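Long-range contact in methyltransferase domain-containing protein (Pyrococcus horikoshii, PDB 1VE3), which binds S-adenosylmethionine and, judging from its family, is probably a methyltransferase that uses it as methyl donor: residues I168-F180 and S186-G198. Numbering follows the deposited sequence.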
loop_
_atom_site.group_PDB
_atom_site.type_symbol
_atom_site.label_atom_id
_atom_site.label_comp_id
_atom_site.label_asym_id
_atom_site.label_seq_id
_atom_site.Cartn_x
_atom_site.Cartn_y
_atom_site.Cartn_z
ATOM N N ILE A 168 1.782 10.868 -25.519
ATOM C CA ILE A 168 1.234 11.166 -26.832
ATOM C C ILE A 168 -0.260 10.905 -26.885
ATOM O O ILE A 168 -0.710 9.767 -27.051
ATOM C CB ILE A 168 1.924 10.329 -27.910
ATOM C CG1 ILE A 168 3.431 10.550 -27.829
ATOM C CG2 ILE A 168 1.400 10.709 -29.285
ATOM C CD1 ILE A 168 4.224 9.657 -28.749
ATOM N N PRO A 169 -1.048 11.966 -26.744
ATOM C CA PRO A 169 -2.494 11.799 -26.781
ATOM C C PRO A 169 -3.052 11.691 -28.203
ATOM O O PRO A 169 -2.320 11.647 -29.183
ATOM C CB PRO A 169 -2.999 13.075 -26.135
ATOM C CG PRO A 169 -2.032 14.083 -26.656
ATOM C CD PRO A 169 -0.692 13.380 -26.515
ATOM N N ASP A 170 -4.394 11.621 -28.236
ATOM C CA ASP A 170 -5.032 11.547 -29.536
ATOM C C ASP A 170 -6.521 11.501 -29.256
ATOM O O ASP A 170 -7.164 10.463 -29.337
ATOM C CB ASP A 170 -4.596 10.261 -30.241
ATOM C CG ASP A 170 -5.570 9.948 -31.368
ATOM O OD1 ASP A 170 -6.465 10.762 -31.594
ATOM O OD2 ASP A 170 -5.421 8.910 -32.007
ATOM N N GLN A 171 -7.114 12.641 -28.926
ATOM C CA GLN A 171 -8.508 12.720 -28.607
ATOM C C GLN A 171 -9.404 12.503 -29.792
ATOM O O GLN A 171 -10.605 12.379 -29.637
ATOM C CB GLN A 171 -8.809 14.055 -27.953
ATOM C CG GLN A 171 -9.276 13.935 -26.528
ATOM C CD GLN A 171 -8.572 12.818 -25.782
ATOM O OE1 GLN A 171 -8.909 11.644 -25.935
ATOM N NE2 GLN A 171 -7.597 13.181 -24.951
ATOM N N GLU A 172 -8.828 12.457 -30.985
ATOM C CA GLU A 172 -9.557 12.237 -32.215
ATOM C C GLU A 172 -9.792 10.729 -32.252
ATOM O O GLU A 172 -10.263 10.172 -33.244
ATOM C CB GLU A 172 -8.701 12.651 -33.425
ATOM C CG GLU A 172 -8.058 14.041 -33.279
ATOM C CD GLU A 172 -6.989 14.114 -32.192
ATOM O OE1 GLU A 172 -5.942 13.445 -32.335
ATOM O OE2 GLU A 172 -7.196 14.845 -31.197
ATOM N N GLU A 173 -9.459 10.083 -31.135
ATOM C CA GLU A 173 -9.580 8.639 -30.979
ATOM C C GLU A 173 -9.879 8.287 -29.522
ATOM O O GLU A 173 -10.292 7.164 -29.212
ATOM C CB GLU A 173 -8.265 7.978 -31.411
ATOM C CG GLU A 173 -8.338 6.483 -31.658
ATOM C CD GLU A 173 -7.056 5.934 -32.265
ATOM O OE1 GLU A 173 -6.028 5.869 -31.554
ATOM O OE2 GLU A 173 -7.076 5.579 -33.463
ATOM N N ARG A 174 -9.664 9.250 -28.629
ATOM C CA ARG A 174 -9.905 9.048 -27.208
ATOM C C ARG A 174 -8.913 8.039 -26.617
ATOM O O ARG A 174 -9.287 7.183 -25.816
ATOM C CB ARG A 174 -11.335 8.548 -26.987
ATOM C CG ARG A 174 -12.412 9.420 -27.608
ATOM C CD ARG A 174 -13.774 8.769 -27.438
ATOM N NE ARG A 174 -14.112 8.596 -26.028
ATOM C CZ ARG A 174 -14.724 9.511 -25.282
ATOM N NH1 ARG A 174 -15.084 10.676 -25.806
ATOM N NH2 ARG A 174 -14.967 9.263 -24.003
ATOM N N THR A 175 -7.653 8.133 -27.028
ATOM C CA THR A 175 -6.620 7.233 -26.522
ATOM C C THR A 175 -5.345 8.019 -26.284
ATOM O O THR A 175 -5.226 9.168 -26.708
ATOM C CB THR A 175 -6.285 6.097 -27.517
ATOM O OG1 THR A 175 -5.653 6.652 -28.676
ATOM C CG2 THR A 175 -7.549 5.343 -27.937
ATOM N N VAL A 176 -4.385 7.394 -25.615
ATOM C CA VAL A 176 -3.121 8.056 -25.334
ATOM C C VAL A 176 -2.006 7.037 -25.147
ATOM O O VAL A 176 -2.218 5.954 -24.593
ATOM C CB VAL A 176 -3.215 8.932 -24.059
ATOM C CG1 VAL A 176 -3.447 8.056 -22.845
ATOM C CG2 VAL A 176 -1.945 9.744 -23.888
ATOM N N VAL A 177 -0.819 7.399 -25.623
ATOM C CA VAL A 177 0.356 6.555 -25.508
ATOM C C VAL A 177 1.279 7.164 -24.466
ATOM O O VAL A 177 1.660 8.329 -24.574
ATOM C CB VAL A 177 1.129 6.473 -26.841
ATOM C CG1 VAL A 177 2.347 5.581 -26.678
ATOM C CG2 VAL A 177 0.226 5.943 -27.936
ATOM N N ILE A 178 1.614 6.383 -23.446
ATOM C CA ILE A 178 2.519 6.842 -22.401
ATOM C C ILE A 178 3.766 5.968 -22.439
ATOM O O ILE A 178 3.678 4.744 -22.377
ATOM C CB ILE A 178 1.886 6.735 -20.994
ATOM C CG1 ILE A 178 0.719 7.713 -20.869
ATOM C CG2 ILE A 178 2.938 7.035 -19.924
ATOM C CD1 ILE A 178 0.025 7.657 -19.526
ATOM N N GLU A 179 4.923 6.605 -22.565
ATOM C CA GLU A 179 6.189 5.885 -22.609
ATOM C C GLU A 179 6.868 5.969 -21.249
ATOM O O GLU A 179 6.918 7.039 -20.639
ATOM C CB GLU A 179 7.098 6.488 -23.679
ATOM C CG GLU A 179 8.468 5.842 -23.769
ATOM C CD GLU A 179 9.393 6.576 -24.721
ATOM O OE1 GLU A 179 10.560 6.157 -24.846
ATOM O OE2 GLU A 179 8.955 7.569 -25.341
ATOM N N PHE A 180 7.382 4.841 -20.774
ATOM C CA PHE A 180 8.061 4.798 -19.482
ATOM C C PHE A 180 9.573 4.685 -19.642
ATOM O O PHE A 180 10.059 3.951 -20.501
ATOM C CB PHE A 180 7.546 3.620 -18.644
ATOM C CG PHE A 180 6.107 3.755 -18.233
ATOM C CD1 PHE A 180 5.082 3.491 -19.135
ATOM C CD2 PHE A 180 5.776 4.170 -16.949
ATOM C CE1 PHE A 180 3.751 3.639 -18.765
ATOM C CE2 PHE A 180 4.445 4.322 -16.569
ATOM C CZ PHE A 180 3.432 4.054 -17.481
ATOM N N SER A 186 13.017 0.693 -23.076
ATOM C CA SER A 186 11.784 1.130 -22.423
ATOM C C SER A 186 10.580 0.427 -23.039
ATOM O O SER A 186 10.727 -0.602 -23.698
ATOM C CB SER A 186 11.621 2.641 -22.575
ATOM O OG SER A 186 11.511 2.985 -23.949
ATOM N N PHE A 187 9.390 0.979 -22.812
ATOM C CA PHE A 187 8.167 0.401 -23.359
ATOM C C PHE A 187 7.030 1.407 -23.399
ATOM O O PHE A 187 7.022 2.381 -22.647
ATOM C CB PHE A 187 7.733 -0.823 -22.547
ATOM C CG PHE A 187 7.288 -0.508 -21.144
ATOM C CD1 PHE A 187 8.208 -0.121 -20.175
ATOM C CD2 PHE A 187 5.947 -0.632 -20.783
ATOM C CE1 PHE A 187 7.806 0.136 -18.867
ATOM C CE2 PHE A 187 5.532 -0.378 -19.479
ATOM C CZ PHE A 187 6.464 0.006 -18.516
ATOM N N ARG A 188 6.071 1.161 -24.285
ATOM C CA ARG A 188 4.922 2.043 -24.448
ATOM C C ARG A 188 3.604 1.326 -24.200
ATOM O O ARG A 188 3.477 0.128 -24.440
ATOM C CB ARG A 188 4.908 2.635 -25.860
ATOM C CG ARG A 188 6.064 3.567 -26.152
ATOM C CD ARG A 188 6.106 3.985 -27.617
ATOM N NE ARG A 188 6.237 2.840 -28.519
ATOM C CZ ARG A 188 5.215 2.159 -29.036
ATOM N NH1 ARG A 188 3.964 2.503 -28.756
ATOM N NH2 ARG A 188 5.446 1.120 -29.829
ATOM N N VAL A 189 2.621 2.079 -23.720
ATOM C CA VAL A 189 1.300 1.533 -23.454
ATOM C C VAL A 189 0.257 2.514 -23.970
ATOM O O VAL A 189 0.412 3.724 -23.812
ATOM C CB VAL A 189 1.055 1.331 -21.938
ATOM C CG1 VAL A 189 -0.257 0.595 -21.715
ATOM C CG2 VAL A 189 2.212 0.565 -21.316
ATOM N N ARG A 190 -0.789 1.995 -24.603
ATOM C CA ARG A 190 -1.873 2.838 -25.094
ATOM C C ARG A 190 -3.088 2.605 -24.196
ATOM O O ARG A 190 -3.514 1.473 -23.995
ATOM C CB ARG A 190 -2.216 2.506 -26.553
ATOM C CG ARG A 190 -3.486 3.197 -27.045
ATOM C CD ARG A 190 -3.689 3.080 -28.553
ATOM N NE ARG A 190 -2.856 4.025 -29.286
ATOM C CZ ARG A 190 -1.713 3.719 -29.887
ATOM N NH1 ARG A 190 -1.032 4.666 -30.521
ATOM N NH2 ARG A 190 -1.258 2.466 -29.871
ATOM N N PHE A 191 -3.627 3.683 -23.641
ATOM C CA PHE A 191 -4.786 3.604 -22.756
ATOM C C PHE A 191 -5.993 4.263 -23.403
ATOM O O PHE A 191 -5.839 5.237 -24.137
ATOM C CB PHE A 191 -4.532 4.371 -21.451
ATOM C CG PHE A 191 -3.424 3.825 -20.606
ATOM C CD1 PHE A 191 -3.606 2.673 -19.852
ATOM C CD2 PHE A 191 -2.203 4.488 -20.533
ATOM C CE1 PHE A 191 -2.584 2.189 -19.031
ATOM C CE2 PHE A 191 -1.175 4.013 -19.717
ATOM C CZ PHE A 191 -1.366 2.863 -18.964
ATOM N N ASN A 192 -7.187 3.741 -23.127
ATOM C CA ASN A 192 -8.408 4.373 -23.624
ATOM C C ASN A 192 -8.585 5.519 -22.634
ATOM O O ASN A 192 -8.490 5.305 -21.425
ATOM C CB ASN A 192 -9.608 3.427 -23.533
ATOM C CG ASN A 192 -9.667 2.449 -24.683
ATOM O OD1 ASN A 192 -9.900 2.838 -25.825
ATOM N ND2 ASN A 192 -9.464 1.170 -24.390
ATOM N N VAL A 193 -8.826 6.727 -23.133
ATOM C CA VAL A 193 -8.982 7.877 -22.250
ATOM C C VAL A 193 -10.448 8.193 -21.960
ATOM O O VAL A 193 -11.241 8.406 -22.878
ATOM C CB VAL A 193 -8.328 9.142 -22.852
ATOM C CG1 VAL A 193 -8.286 10.247 -21.803
ATOM C CG2 VAL A 193 -6.925 8.821 -23.367
ATOM N N TRP A 194 -10.799 8.223 -20.680
ATOM C CA TRP A 194 -12.166 8.527 -20.267
ATOM C C TRP A 194 -12.260 9.753 -19.362
ATOM O O TRP A 194 -11.370 10.019 -18.553
ATOM C CB TRP A 194 -12.785 7.341 -19.525
ATOM C CG TRP A 194 -13.109 6.183 -20.401
ATOM C CD1 TRP A 194 -12.333 5.081 -20.636
ATOM C CD2 TRP A 194 -14.305 6.007 -21.169
ATOM N NE1 TRP A 194 -12.979 4.225 -21.501
ATOM C CE2 TRP A 194 -14.192 4.772 -21.843
ATOM C CE3 TRP A 194 -15.465 6.779 -21.351
ATOM C CZ2 TRP A 194 -15.197 4.282 -22.691
ATOM C CZ3 TRP A 194 -16.467 6.297 -22.196
ATOM C CH2 TRP A 194 -16.324 5.055 -22.854
ATOM N N GLY A 195 -13.347 10.499 -19.522
ATOM C CA GLY A 195 -13.588 11.663 -18.696
ATOM C C GLY A 195 -14.855 11.338 -17.926
ATOM O O GLY A 195 -15.680 10.553 -18.403
ATOM N N LYS A 196 -15.013 11.909 -16.735
ATOM C CA LYS A 196 -16.199 11.655 -15.928
ATOM C C LYS A 196 -17.498 11.834 -16.731
ATOM O O LYS A 196 -18.451 11.078 -16.549
ATOM C CB LYS A 196 -16.208 12.583 -14.709
ATOM C CG LYS A 196 -17.295 12.273 -13.695
ATOM C CD LYS A 196 -17.220 13.230 -12.503
ATOM C CE LYS A 196 -18.263 12.900 -11.435
ATOM N NZ LYS A 196 -19.667 13.057 -11.932
ATOM N N THR A 197 -17.531 12.820 -17.625
ATOM C CA THR A 197 -18.730 13.075 -18.431
ATOM C C THR A 197 -19.028 11.961 -19.434
ATOM O O THR A 197 -20.189 11.677 -19.722
ATOM C CB THR A 197 -18.626 14.408 -19.223
ATOM O OG1 THR A 197 -18.549 15.509 -18.311
ATOM C CG2 THR A 197 -19.850 14.591 -20.113
ATOM N N GLY A 198 -17.983 11.330 -19.966
ATOM C CA GLY A 198 -18.192 10.260 -20.922
ATOM C C GLY A 198 -18.656 8.982 -20.244
ATOM O O GLY A 198 -19.545 8.283 -20.737
HETATM O O HOH W 1 -15.153 10.761 -22.087
HETATM O O HOH W 2 -11.023 5.159 -26.471
HETATM O O HOH W 3 -12.577 6.255 -24.674
HETATM O O HOH W 4 -2.807 6.510 -29.480
#
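Phe180 and Phe187 lay their rings almost parallel, planes 11° apart, but slid so far that they barely overlap; Phe180 CD1 comes over one face of the Phe187 ring, whose CE1 and CZ reach CB and CG of Phe180, CE1 3.5 Å from CB. Phe187 gets there because its CG stands between backbone N and carbonyl carbon (chi1 67°), while its own carbonyl takes a nearly straight bond from Phe180 N. Were Phe187 an alanine, the Phe180 ring would probably lose its neighbour on this flank and turn more freely, though Phe10 still meets it. Farther along the same face, Ile178 CD1 meets Phe191 CE2, 3.8 Å away, and Val176 CG1 touches Val193 CG2. Broad apolar groups suit this buried side, which packs against Phe3 and Tyr6; the Tyr6 and Phe191 rings meet edge-to-face.

The opposite face is mixed: Val177 sits among Thr175, Glu179, Arg188 and Arg190. Arg190's long aliphatic chain, bent at chi3, carries its guanidinium across Val177 CG2 while the residue stays exposed; water links Arg190 NE to Thr175 OG1. Glu173 OE1, 4.3 Å from that NE but well out of the guanidinium plane, probably adds charge attraction only.

Between the faces, paired backbone bonds join Val176 to Phe191 and Ile178 to Val189. Beyond them Val193 N binds Arg174 O (2.8 Å) from above the carbonyl plane. Trp194 CE3 lies at the Arg174 guanidinium edge, 3.7 Å from NH2, planes 68° apart; Arg174 CZ, 5.2 Å from the six-membered ring's centroid, offers at most weak cation-pi attraction. Strands 175-179 and 188-192 thus form an antiparallel beta hairpin, which strand 166-170 extends to a three-stranded sheet separate from the seven-stranded Rossmann-like methyltransferase core.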